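Local coordinates for coronin (Toxoplasma gondii, PDB 4OZU), which is an actin-binding protein that contributes to host-cell invasion and egress by the parasite, represented by its WD40 beta-propeller domain, at residues V104-L109 with E121-L126; V169-S174 with C189-K194; E246-D251 with V259-I264; Y364-D369 with R389-P394. All blocks are in the same frame, centred on the assembly; numbering follows the deposited sequence.

Overall arrangement
The four contacts lie around a seven-bladed beta-propeller, each centred 19 or 20 Å from the middle of the chain. Interactions 1 and 3 each pair the two last strands of a blade, and each contains a classic beta bulge; they sit on opposite sides of the chain's centre, about 37 Å apart between centres. Interaction 2 joins successive blades and comes nearest to interaction 3, at about 7 Å between nearest atoms. Interaction 4 binds the chain end to the segment following the last blade, about 36 Å between centres from interaction 2. No two contacts touch. A bound Tris molecule, probably from the crystallisation liquor, lies about 3 Å from the side chain of His261 in interaction 3.

Interaction 1. Residues V104-L109 with E121-L126; sequences VRIWQL and EPIATL
Pro122 lies across one face of the Trp107 indole, at the edge of a WD40 propeller blade where strand 104-108 pairs antiparallel with the outermost strand 124-126. The contact is CH-pi: Pro122 CG stands 3.9 Å from the centroid of the Trp107 six-membered ring and 21° off its normal. Trp107 CG lies beside the backbone N (chi1 -59°), turning the indole back under the proline, while its NE1 bonds Thr97, the Trp-Thr link known from WD40 repeats. The extended Arg105 chain runs alongside the same proline, CG to Pro122 CG 3.8 Å, on its way to a salt bridge with Asp101.

Ile106 occupies the other face of the sheet. Its CG1 rests on Ala124 CB at 3.8 Å, its CD1 meets Leu126 CD1 at 4.2 Å, and its CG2 touches the Ile123 side chain. Farther along, Ile123 CG2 comes within 3.5 Å of Gln108 CB, the two side chains crossing at about a right angle.

Two residues facing Ile106 make a classic beta bulge. Ile123 N bonds Ile106 O at 2.8 Å with a bent N-H angle of 134°, whereas Ala124 N reaches that oxygen only weakly, at 3.5 Å. Beyond the bulge a water takes over: it accepts from Gln108 N and donates to Glu121 O, 2.9 Å from each.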
# COMPACT_ATOMS: atom_id res chain seq x y z
N VAL A 104 -0.31 -17.27 4.93
CA VAL A 104 -0.56 -15.91 5.40
C VAL A 104 -0.72 -15.97 6.91
O VAL A 104 -1.51 -16.76 7.42
CB VAL A 104 -1.81 -15.28 4.74
CG1 VAL A 104 -2.06 -13.87 5.28
CG2 VAL A 104 -1.66 -15.23 3.23
N ARG A 105 0.04 -15.13 7.61
CA ARG A 105 0.05 -15.12 9.07
C ARG A 105 -0.47 -13.79 9.59
O ARG A 105 -0.06 -12.73 9.12
CB ARG A 105 1.46 -15.37 9.59
CG ARG A 105 1.98 -16.77 9.29
CD ARG A 105 3.45 -16.93 9.65
NE ARG A 105 3.90 -18.32 9.48
CZ ARG A 105 4.33 -18.83 8.33
NH1 ARG A 105 4.36 -18.10 7.23
NH2 ARG A 105 4.73 -20.10 8.28
N ILE A 106 -1.38 -13.85 10.56
CA ILE A 106 -1.88 -12.66 11.24
C ILE A 106 -1.18 -12.57 12.58
O ILE A 106 -1.15 -13.53 13.35
CB ILE A 106 -3.42 -12.69 11.45
CG1 ILE A 106 -4.15 -13.10 10.16
CG2 ILE A 106 -3.91 -11.34 11.93
CD1 ILE A 106 -3.81 -12.26 8.96
N TRP A 107 -0.62 -11.40 12.86
CA TRP A 107 0.19 -11.19 14.06
C TRP A 107 -0.46 -10.17 14.99
O TRP A 107 -1.08 -9.22 14.52
CB TRP A 107 1.58 -10.70 13.67
CG TRP A 107 2.32 -11.63 12.78
CD1 TRP A 107 2.46 -11.54 11.43
CD2 TRP A 107 3.04 -12.80 13.18
NE1 TRP A 107 3.23 -12.57 10.96
CE2 TRP A 107 3.59 -13.37 12.01
CE3 TRP A 107 3.27 -13.43 14.41
CZ2 TRP A 107 4.36 -14.53 12.04
CZ3 TRP A 107 4.04 -14.58 14.43
CH2 TRP A 107 4.57 -15.12 13.26
N GLN A 108 -0.29 -10.37 16.29
CA GLN A 108 -0.71 -9.40 17.29
C GLN A 108 0.46 -9.00 18.18
O GLN A 108 0.94 -9.79 18.99
CB GLN A 108 -1.85 -9.94 18.15
CG GLN A 108 -2.45 -8.91 19.09
CD GLN A 108 -3.69 -9.41 19.79
OE1 GLN A 108 -3.85 -10.61 20.01
NE2 GLN A 108 -4.57 -8.49 20.16
N LEU A 109 0.92 -7.76 18.02
CA LEU A 109 2.02 -7.24 18.84
C LEU A 109 1.58 -7.04 20.29
O LEU A 109 0.41 -6.79 20.56
CB LEU A 109 2.53 -5.91 18.27
CG LEU A 109 3.21 -6.02 16.90
CD1 LEU A 109 3.24 -4.67 16.22
CD2 LEU A 109 4.61 -6.57 17.05
N GLU A 121 4.41 -17.01 17.38
CA GLU A 121 3.10 -17.60 17.09
C GLU A 121 2.11 -16.56 16.56
O GLU A 121 1.80 -15.59 17.24
CB GLU A 121 2.53 -18.26 18.34
CG GLU A 121 3.34 -19.44 18.86
CD GLU A 121 3.20 -20.69 18.00
OE1 GLU A 121 2.56 -20.62 16.93
OE2 GLU A 121 3.71 -21.75 18.42
N PRO A 122 1.62 -16.75 15.32
CA PRO A 122 0.54 -15.87 14.85
C PRO A 122 -0.76 -16.12 15.59
O PRO A 122 -0.95 -17.21 16.12
CB PRO A 122 0.39 -16.25 13.37
CG PRO A 122 1.54 -17.12 13.03
CD PRO A 122 2.00 -17.74 14.31
N ILE A 123 -1.64 -15.12 15.63
CA ILE A 123 -2.96 -15.32 16.23
C ILE A 123 -3.89 -16.04 15.25
O ILE A 123 -4.91 -16.61 15.65
CB ILE A 123 -3.60 -13.98 16.67
CG1 ILE A 123 -3.77 -13.03 15.48
CG2 ILE A 123 -2.76 -13.34 17.77
CD1 ILE A 123 -4.62 -11.82 15.79
N ALA A 124 -3.53 -15.99 13.97
CA ALA A 124 -4.25 -16.74 12.95
C ALA A 124 -3.27 -17.16 11.85
O ALA A 124 -2.43 -16.36 11.41
CB ALA A 124 -5.40 -15.91 12.36
N THR A 125 -3.36 -18.42 11.45
CA THR A 125 -2.52 -18.99 10.41
C THR A 125 -3.44 -19.42 9.26
O THR A 125 -4.21 -20.37 9.40
CB THR A 125 -1.70 -20.18 10.93
OG1 THR A 125 -0.84 -19.73 12.00
CG2 THR A 125 -0.84 -20.78 9.83
N LEU A 126 -3.35 -18.71 8.14
CA LEU A 126 -4.27 -18.90 7.02
C LEU A 126 -3.61 -19.74 5.93
O LEU A 126 -2.75 -19.26 5.20
CB LEU A 126 -4.71 -17.54 6.46
CG LEU A 126 -5.14 -16.50 7.49
CD1 LEU A 126 -5.67 -15.27 6.78
CD2 LEU A 126 -6.18 -17.07 8.45
O HOH W 1 0.87 -12.88 17.21

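Interaction 2. Residues V169-S174 with C189-K194; sequences VKFQES and CTTKDK
Lys192 N donates to Ser174 O at 2.9 Å, a bent bond with an N-H angle of 138°, and this is the single hydrogen bond between 169-174 and 189-194. The same carbonyl oxygen also receives a CA-H...O contact from Thr191 CA at 3.2 Å, so two groups of one backbone approach it. Lys192 belongs to a type I turn, Thr191 to Lys194, closed by Lys194 N to Thr191 O at 3.0 Å.

Phe171 carries the apolar part of the contact. With its CG beside the backbone N (chi1 -59°), the ring is brought next to Cys189, whose SG approaches CE2 of Phe171 to 3.6 Å. Measured from the ring centroid the sulfur is 47° off the normal, an oblique sulfur-aromatic contact. Thr191 CG2 completes this patch against Phe171 CB at 4.0 Å, the two side chains crossing at about a right angle. The Phe171 side chain also packs on Val199 and Val206 of the next blade.

These contacts sit at the seam between consecutive propeller blades: 169-174 leaves the outermost strand of one blade, 164-170, and leads into the first strand of the next, 175-180, whose neighbouring strand 187-191 ends in the turn. Ser174 OG is tied back to the preceding blade through Phe151 O.

The Glu173 side chain, bent at chi2, crosses that of Asp193 obliquely, and its CG packs on Asp193 CB at 3.7 Å. Its carbonyl is less well provided for: Glu173 O is buried by the contact without a hydrogen-bonding partner, with the Thr191 methyl CG2 only 3.6 Å away.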
# COMPACT_ATOMS: atom_id res chain seq x y z
N VAL A 169 -10.86 -16.75 -6.38
CA VAL A 169 -10.96 -16.60 -7.83
C VAL A 169 -9.58 -16.87 -8.40
O VAL A 169 -8.59 -16.30 -7.94
CB VAL A 169 -11.44 -15.18 -8.23
CG1 VAL A 169 -11.33 -14.97 -9.73
CG2 VAL A 169 -12.88 -14.96 -7.77
N LYS A 170 -9.51 -17.76 -9.39
CA LYS A 170 -8.23 -18.12 -9.98
C LYS A 170 -8.11 -17.70 -11.45
O LYS A 170 -8.90 -18.11 -12.30
CB LYS A 170 -7.97 -19.61 -9.87
CG LYS A 170 -6.59 -19.98 -10.38
CD LYS A 170 -6.28 -21.45 -10.28
CE LYS A 170 -4.81 -21.69 -10.61
NZ LYS A 170 -4.39 -21.01 -11.87
N PHE A 171 -7.08 -16.90 -11.71
CA PHE A 171 -6.69 -16.52 -13.06
C PHE A 171 -5.64 -17.49 -13.57
O PHE A 171 -5.04 -18.23 -12.79
CB PHE A 171 -6.17 -15.09 -13.08
CG PHE A 171 -7.17 -14.09 -12.60
CD1 PHE A 171 -8.12 -13.57 -13.46
CD2 PHE A 171 -7.19 -13.70 -11.27
CE1 PHE A 171 -9.05 -12.67 -13.01
CE2 PHE A 171 -8.12 -12.80 -10.82
CZ PHE A 171 -9.05 -12.29 -11.68
N GLN A 172 -5.43 -17.50 -14.88
CA GLN A 172 -4.51 -18.43 -15.50
C GLN A 172 -3.04 -18.06 -15.27
O GLN A 172 -2.17 -18.94 -15.29
CB GLN A 172 -4.78 -18.53 -16.99
CG GLN A 172 -6.19 -18.99 -17.33
CD GLN A 172 -6.37 -19.30 -18.80
OE1 GLN A 172 -5.51 -19.90 -19.44
NE2 GLN A 172 -7.51 -18.88 -19.36
N GLU A 173 -2.76 -16.78 -15.06
CA GLU A 173 -1.38 -16.30 -14.92
C GLU A 173 -1.14 -15.71 -13.53
O GLU A 173 -2.08 -15.38 -12.82
CB GLU A 173 -1.06 -15.28 -16.00
CG GLU A 173 -1.13 -15.85 -17.41
CD GLU A 173 -0.11 -16.94 -17.65
OE1 GLU A 173 1.08 -16.73 -17.33
OE2 GLU A 173 -0.50 -18.02 -18.15
N SER A 174 0.13 -15.59 -13.16
CA SER A 174 0.52 -15.14 -11.83
C SER A 174 0.02 -13.73 -11.53
O SER A 174 -0.02 -12.88 -12.41
CB SER A 174 2.05 -15.16 -11.67
OG SER A 174 2.58 -16.44 -11.98
N CYS A 189 -6.82 -6.43 -9.51
CA CYS A 189 -5.53 -7.10 -9.56
C CYS A 189 -4.98 -7.10 -10.97
O CYS A 189 -5.72 -7.02 -11.94
CB CYS A 189 -5.63 -8.53 -9.03
SG CYS A 189 -6.81 -9.57 -9.90
N THR A 190 -3.65 -7.16 -11.07
CA THR A 190 -2.98 -7.33 -12.34
C THR A 190 -2.37 -8.71 -12.41
O THR A 190 -1.95 -9.27 -11.39
CB THR A 190 -1.88 -6.28 -12.55
OG1 THR A 190 -1.01 -6.27 -11.41
CG2 THR A 190 -2.50 -4.88 -12.72
N THR A 191 -2.33 -9.28 -13.61
CA THR A 191 -1.72 -10.58 -13.81
C THR A 191 -0.70 -10.51 -14.92
O THR A 191 -0.62 -9.53 -15.67
CB THR A 191 -2.78 -11.66 -14.13
OG1 THR A 191 -3.74 -11.13 -15.06
CG2 THR A 191 -3.50 -12.07 -12.86
N LYS A 192 0.10 -11.57 -15.03
CA LYS A 192 1.23 -11.61 -15.94
C LYS A 192 0.79 -11.63 -17.41
O LYS A 192 1.60 -11.38 -18.30
CB LYS A 192 2.10 -12.82 -15.62
CG LYS A 192 3.55 -12.67 -16.02
CD LYS A 192 4.33 -13.92 -15.66
CE LYS A 192 5.48 -14.16 -16.62
NZ LYS A 192 6.06 -15.52 -16.47
N ASP A 193 -0.48 -11.92 -17.66
CA ASP A 193 -1.01 -11.86 -19.03
C ASP A 193 -1.36 -10.43 -19.44
O ASP A 193 -2.01 -10.22 -20.46
CB ASP A 193 -2.24 -12.76 -19.19
CG ASP A 193 -3.38 -12.36 -18.29
OD1 ASP A 193 -3.14 -11.66 -17.28
OD2 ASP A 193 -4.53 -12.74 -18.58
N LYS A 194 -0.92 -9.46 -18.63
CA LYS A 194 -1.07 -8.03 -18.92
C LYS A 194 -2.51 -7.57 -18.72
O LYS A 194 -2.93 -6.55 -19.27
CB LYS A 194 -0.63 -7.70 -20.35
CG LYS A 194 0.67 -8.37 -20.80
CD LYS A 194 1.01 -8.02 -22.24
CE LYS A 194 2.09 -8.94 -22.78
NZ LYS A 194 2.68 -8.45 -24.05

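Interaction 3. Residues E246-D251 with V259-I264; sequences EMAIWD and VYHAEI
Ile249 and Tyr260 meet CB to CB at 4.1 Å on the apolar face of a beta hairpin, strands 245-251 and 260-265, the last two strands of a WD40 propeller blade. The tyrosine crosses the isoleucine obliquely, and Ile249 CD1 lies 4.2 Å from Tyr260 CD2, oblique to the ring. Met247, deposited in two conformers, and Ala262 continue this face. Ile264 closes the row, its CD1 3.9 Å from Met247 CB. Tyr295, Tyr297 and Leu302 of the next blade cover the same face, so these side chains form part of the packing between blades.

The backbones are held by a paired set of bonds between Met247 and Ala262, the shorter being Met247 N to Ala262 O at 2.8 Å, and by Ile249 N, which donates to Tyr260 O at 2.9 Å. Toward the hairpin loop, Val259 and Tyr260 both face Ile249 in a classic beta bulge: Val259 N donates to Ile249 O at 2.7 Å, and Tyr260 N only weakly at 3.5 Å.

On the opposite face Ala248 gives way to a polar edge. Glu246 CG stands between the backbone N and the carbonyl carbon (chi1 56°), and from there the extended chain reaches His261, whose ring has Met247 O over one face. Carboxylate and ring are turned almost perpendicular, 88° apart. His213 ND1 also bonds Glu246 OE2, which would probably favour a charged carboxylate. His261 NE2 donates to Glu246 OE2 at 3.0 Å, in the imidazole plane but from above the carboxylate, 78° out of its plane.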
# COMPACT_ATOMS: atom_id res chain seq x y z
N GLU A 246 4.45 3.70 -18.60
CA GLU A 246 3.25 4.47 -18.85
C GLU A 246 2.19 4.19 -17.80
O GLU A 246 2.37 3.32 -16.94
CB GLU A 246 2.70 4.15 -20.24
CG GLU A 246 2.44 2.67 -20.45
CD GLU A 246 1.92 2.36 -21.83
OE1 GLU A 246 2.38 2.99 -22.80
OE2 GLU A 246 1.04 1.48 -21.94
N MET A 247 1.08 4.91 -17.87
CA MET A 247 0.03 4.76 -16.88
C MET A 247 -1.33 4.96 -17.52
O MET A 247 -1.44 5.52 -18.61
CB MET A 247 0.21 5.76 -15.75
CG MET A 247 0.22 7.19 -16.22
SD MET A 247 0.62 8.36 -14.91
CE MET A 247 0.79 9.87 -15.86
N ALA A 248 -2.36 4.49 -16.83
CA ALA A 248 -3.72 4.61 -17.31
C ALA A 248 -4.70 4.73 -16.16
O ALA A 248 -4.47 4.19 -15.08
CB ALA A 248 -4.08 3.43 -18.19
N ILE A 249 -5.78 5.47 -16.42
CA ILE A 249 -6.93 5.55 -15.53
C ILE A 249 -8.08 4.79 -16.19
O ILE A 249 -8.34 4.98 -17.38
CB ILE A 249 -7.35 7.00 -15.25
CG1 ILE A 249 -6.25 7.72 -14.45
CG2 ILE A 249 -8.69 7.05 -14.50
CD1 ILE A 249 -6.51 9.20 -14.23
N TRP A 250 -8.74 3.94 -15.41
CA TRP A 250 -9.83 3.11 -15.89
C TRP A 250 -11.08 3.35 -15.09
O TRP A 250 -11.03 3.51 -13.87
CB TRP A 250 -9.49 1.62 -15.80
CG TRP A 250 -8.19 1.30 -16.41
CD1 TRP A 250 -6.96 1.41 -15.83
CD2 TRP A 250 -7.97 0.82 -17.74
NE1 TRP A 250 -5.99 1.03 -16.71
CE2 TRP A 250 -6.58 0.67 -17.89
CE3 TRP A 250 -8.81 0.52 -18.81
CZ2 TRP A 250 -6.01 0.21 -19.08
CZ3 TRP A 250 -8.25 0.07 -19.98
CH2 TRP A 250 -6.86 -0.08 -20.11
N ASP A 251 -12.20 3.35 -15.79
CA ASP A 251 -13.53 3.39 -15.21
C ASP A 251 -14.10 1.98 -15.29
O ASP A 251 -14.37 1.48 -16.38
CB ASP A 251 -14.40 4.39 -15.95
CG ASP A 251 -15.82 4.47 -15.41
OD1 ASP A 251 -16.17 3.71 -14.48
OD2 ASP A 251 -16.59 5.30 -15.93
N VAL A 259 -9.76 5.83 -19.55
CA VAL A 259 -10.30 7.17 -19.49
C VAL A 259 -9.19 8.15 -19.82
O VAL A 259 -9.41 9.19 -20.45
CB VAL A 259 -10.89 7.48 -18.11
CG1 VAL A 259 -11.29 8.95 -18.00
CG2 VAL A 259 -12.09 6.58 -17.83
N TYR A 260 -7.98 7.78 -19.40
CA TYR A 260 -6.79 8.59 -19.59
C TYR A 260 -5.57 7.67 -19.70
O TYR A 260 -5.49 6.65 -19.00
CB TYR A 260 -6.64 9.58 -18.42
CG TYR A 260 -5.36 10.39 -18.45
CD1 TYR A 260 -5.23 11.48 -19.29
CD2 TYR A 260 -4.29 10.05 -17.64
CE1 TYR A 260 -4.06 12.22 -19.32
CE2 TYR A 260 -3.12 10.78 -17.66
CZ TYR A 260 -3.01 11.87 -18.50
OH TYR A 260 -1.84 12.59 -18.50
N HIS A 261 -4.65 8.00 -20.59
CA HIS A 261 -3.43 7.21 -20.77
C HIS A 261 -2.27 8.14 -21.08
O HIS A 261 -2.42 9.08 -21.87
CB HIS A 261 -3.61 6.19 -21.91
CG HIS A 261 -2.43 5.30 -22.13
ND1 HIS A 261 -1.34 5.68 -22.88
CD2 HIS A 261 -2.17 4.04 -21.71
CE1 HIS A 261 -0.46 4.70 -22.91
NE2 HIS A 261 -0.94 3.69 -22.21
N ALA A 262 -1.12 7.91 -20.45
CA ALA A 262 0.05 8.75 -20.70
C ALA A 262 1.35 8.02 -20.46
O ALA A 262 1.45 7.15 -19.59
CB ALA A 262 -0.02 10.00 -19.83
N GLU A 263 2.37 8.39 -21.23
CA GLU A 263 3.73 7.92 -21.01
C GLU A 263 4.30 8.60 -19.77
O GLU A 263 3.98 9.76 -19.48
CB GLU A 263 4.59 8.20 -22.25
CG GLU A 263 6.01 7.66 -22.17
CD GLU A 263 6.80 7.88 -23.45
OE1 GLU A 263 6.16 8.09 -24.51
OE2 GLU A 263 8.04 7.83 -23.41
N ILE A 264 5.13 7.87 -19.02
CA ILE A 264 5.80 8.43 -17.86
C ILE A 264 7.27 8.71 -18.18
O ILE A 264 7.72 9.85 -18.09
CB ILE A 264 5.73 7.50 -16.64
CG1 ILE A 264 4.29 7.32 -16.18
CG2 ILE A 264 6.53 8.08 -15.47
CD1 ILE A 264 4.10 6.15 -15.23

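Interaction 4. Residues Y364-D369 with R389-P394; sequences YPPAPD and RRSVKP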
# COMPACT_ATOMS: atom_id res chain seq x y z
N TYR A 364 -6.16 19.49 5.06
CA TYR A 364 -6.50 18.28 5.79
C TYR A 364 -8.00 18.02 5.86
O TYR A 364 -8.65 18.34 6.87
CB TYR A 364 -5.91 18.34 7.19
CG TYR A 364 -4.41 18.44 7.14
CD1 TYR A 364 -3.63 17.33 6.86
CD2 TYR A 364 -3.77 19.66 7.33
CE1 TYR A 364 -2.25 17.43 6.79
CE2 TYR A 364 -2.40 19.76 7.26
CZ TYR A 364 -1.65 18.65 6.99
OH TYR A 364 -0.28 18.76 6.92
N PRO A 365 -8.57 17.44 4.79
CA PRO A 365 -9.95 16.95 4.87
C PRO A 365 -10.05 15.78 5.84
O PRO A 365 -9.02 15.25 6.26
CB PRO A 365 -10.24 16.50 3.43
CG PRO A 365 -9.17 17.11 2.58
CD PRO A 365 -7.97 17.23 3.46
N PRO A 366 -11.28 15.38 6.19
CA PRO A 366 -11.48 14.23 7.08
C PRO A 366 -10.75 12.99 6.56
O PRO A 366 -10.97 12.56 5.42
CB PRO A 366 -12.99 14.04 7.06
CG PRO A 366 -13.54 15.39 6.72
CD PRO A 366 -12.56 15.98 5.76
N ALA A 367 -9.86 12.45 7.39
CA ALA A 367 -8.97 11.37 6.99
C ALA A 367 -9.58 10.02 7.35
O ALA A 367 -10.37 9.95 8.29
CB ALA A 367 -7.63 11.53 7.64
N PRO A 368 -9.21 8.96 6.62
CA PRO A 368 -9.69 7.64 7.02
C PRO A 368 -9.37 7.35 8.48
O PRO A 368 -8.22 7.50 8.89
CB PRO A 368 -8.93 6.68 6.10
CG PRO A 368 -8.60 7.51 4.89
CD PRO A 368 -8.36 8.90 5.41
N ASP A 369 -10.39 6.98 9.25
CA ASP A 369 -10.21 6.70 10.67
C ASP A 369 -9.84 5.25 10.93
O ASP A 369 -9.96 4.40 10.05
CB ASP A 369 -11.48 7.04 11.44
CG ASP A 369 -11.21 7.39 12.91
OD1 ASP A 369 -10.04 7.33 13.35
OD2 ASP A 369 -12.18 7.73 13.61
N ARG A 389 -14.40 8.47 8.89
CA ARG A 389 -13.40 9.52 8.78
C ARG A 389 -13.29 10.35 10.04
O ARG A 389 -14.24 10.47 10.82
CB ARG A 389 -13.74 10.43 7.60
CG ARG A 389 -13.75 9.73 6.28
CD ARG A 389 -14.09 10.67 5.13
NE ARG A 389 -14.03 9.92 3.88
CZ ARG A 389 -12.91 9.70 3.19
NH1 ARG A 389 -11.75 10.19 3.61
NH2 ARG A 389 -12.97 8.98 2.08
N ARG A 390 -12.11 10.92 10.24
CA ARG A 390 -11.86 11.78 11.38
C ARG A 390 -11.15 13.04 10.92
O ARG A 390 -10.14 12.96 10.21
CB ARG A 390 -11.01 11.07 12.44
CG ARG A 390 -10.70 11.91 13.67
CD ARG A 390 -9.78 11.19 14.64
NE ARG A 390 -10.47 10.14 15.39
CZ ARG A 390 -11.16 10.36 16.51
NH1 ARG A 390 -11.27 11.58 17.01
NH2 ARG A 390 -11.74 9.34 17.13
N SER A 391 -11.69 14.19 11.29
CA SER A 391 -11.00 15.46 11.07
C SER A 391 -9.98 15.65 12.18
O SER A 391 -10.33 15.90 13.33
CB SER A 391 -11.99 16.63 11.04
OG SER A 391 -12.53 16.79 9.74
N VAL A 392 -8.71 15.49 11.82
CA VAL A 392 -7.61 15.57 12.77
C VAL A 392 -7.12 17.00 12.85
O VAL A 392 -7.04 17.69 11.83
CB VAL A 392 -6.44 14.66 12.34
CG1 VAL A 392 -5.34 14.67 13.39
CG2 VAL A 392 -6.92 13.26 12.10
N LYS A 393 -6.80 17.44 14.05
CA LYS A 393 -6.20 18.75 14.23
C LYS A 393 -5.11 18.67 15.30
O LYS A 393 -5.19 17.83 16.20
CB LYS A 393 -7.27 19.78 14.59
CG LYS A 393 -8.24 20.04 13.44
CD LYS A 393 -9.34 21.02 13.79
CE LYS A 393 -10.34 21.14 12.65
NZ LYS A 393 -9.69 21.59 11.37
N PRO A 394 -4.08 19.51 15.19
CA PRO A 394 -2.98 19.48 16.15
C PRO A 394 -3.34 20.14 17.47
O PRO A 394 -2.69 19.93 18.49
CB PRO A 394 -1.87 20.25 15.43
CG PRO A 394 -2.59 21.20 14.54
CD PRO A 394 -3.85 20.50 14.11
OXT PRO A 394 -4.31 20.89 17.55
O HOH W 2 -8.66 18.47 9.96
O HOH W 3 -8.57 20.96 8.86
O HOH W 4 -11.19 17.88 7.96
O HOH W 5 -8.16 15.62 9.05
O HOH W 6 -11.51 6.65 16.09
O HOH W 7 -14.62 7.92 12.87
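Arg389 runs along Pro366 and can be followed atom by atom. Its CB packs on Pro366 CB at 3.7 Å and also faces Ala367 O. With CG beside the backbone N (chi1 -62°), the chain sets off toward Pro366 and stays extended as far as NE; Arg389 CG remains 3.9 Å from Ala367 O, and Arg389 CD comes 3.7 Å from Pro366 O. At the tip Arg389 NH1 donates to Pro366 O at 3.1 Å, a moderately bent bond of 147° at the hydrogen. The same nitrogen passes close to Pro368 CD. The other terminal nitrogen, NH2, forms a salt bridge with Glu277, so the two ends of the guanidinium have separate partners.

Between the two segments the backbones form a short antiparallel pair. Arg390 N bonds Ala367 O at 2.8 Å, and Ala367 N returns to Arg390 O at 2.9 Å.

Arg390 points to the other side and meets Asp369: its NE lies 3.4 Å from Asp369 OD2 in a long salt bridge, carboxylate and guanidinium planes 81° apart. A water spans Asp369 OD2 and Arg390 NH2, while another joins Pro365 O to Val392 N where direct pairing has ended. This two-stranded sheet, 367-368 with 389-390, lies beyond the last blade, and such a C-terminal extension folded back on a seven-bladed propeller is characteristic of coronins.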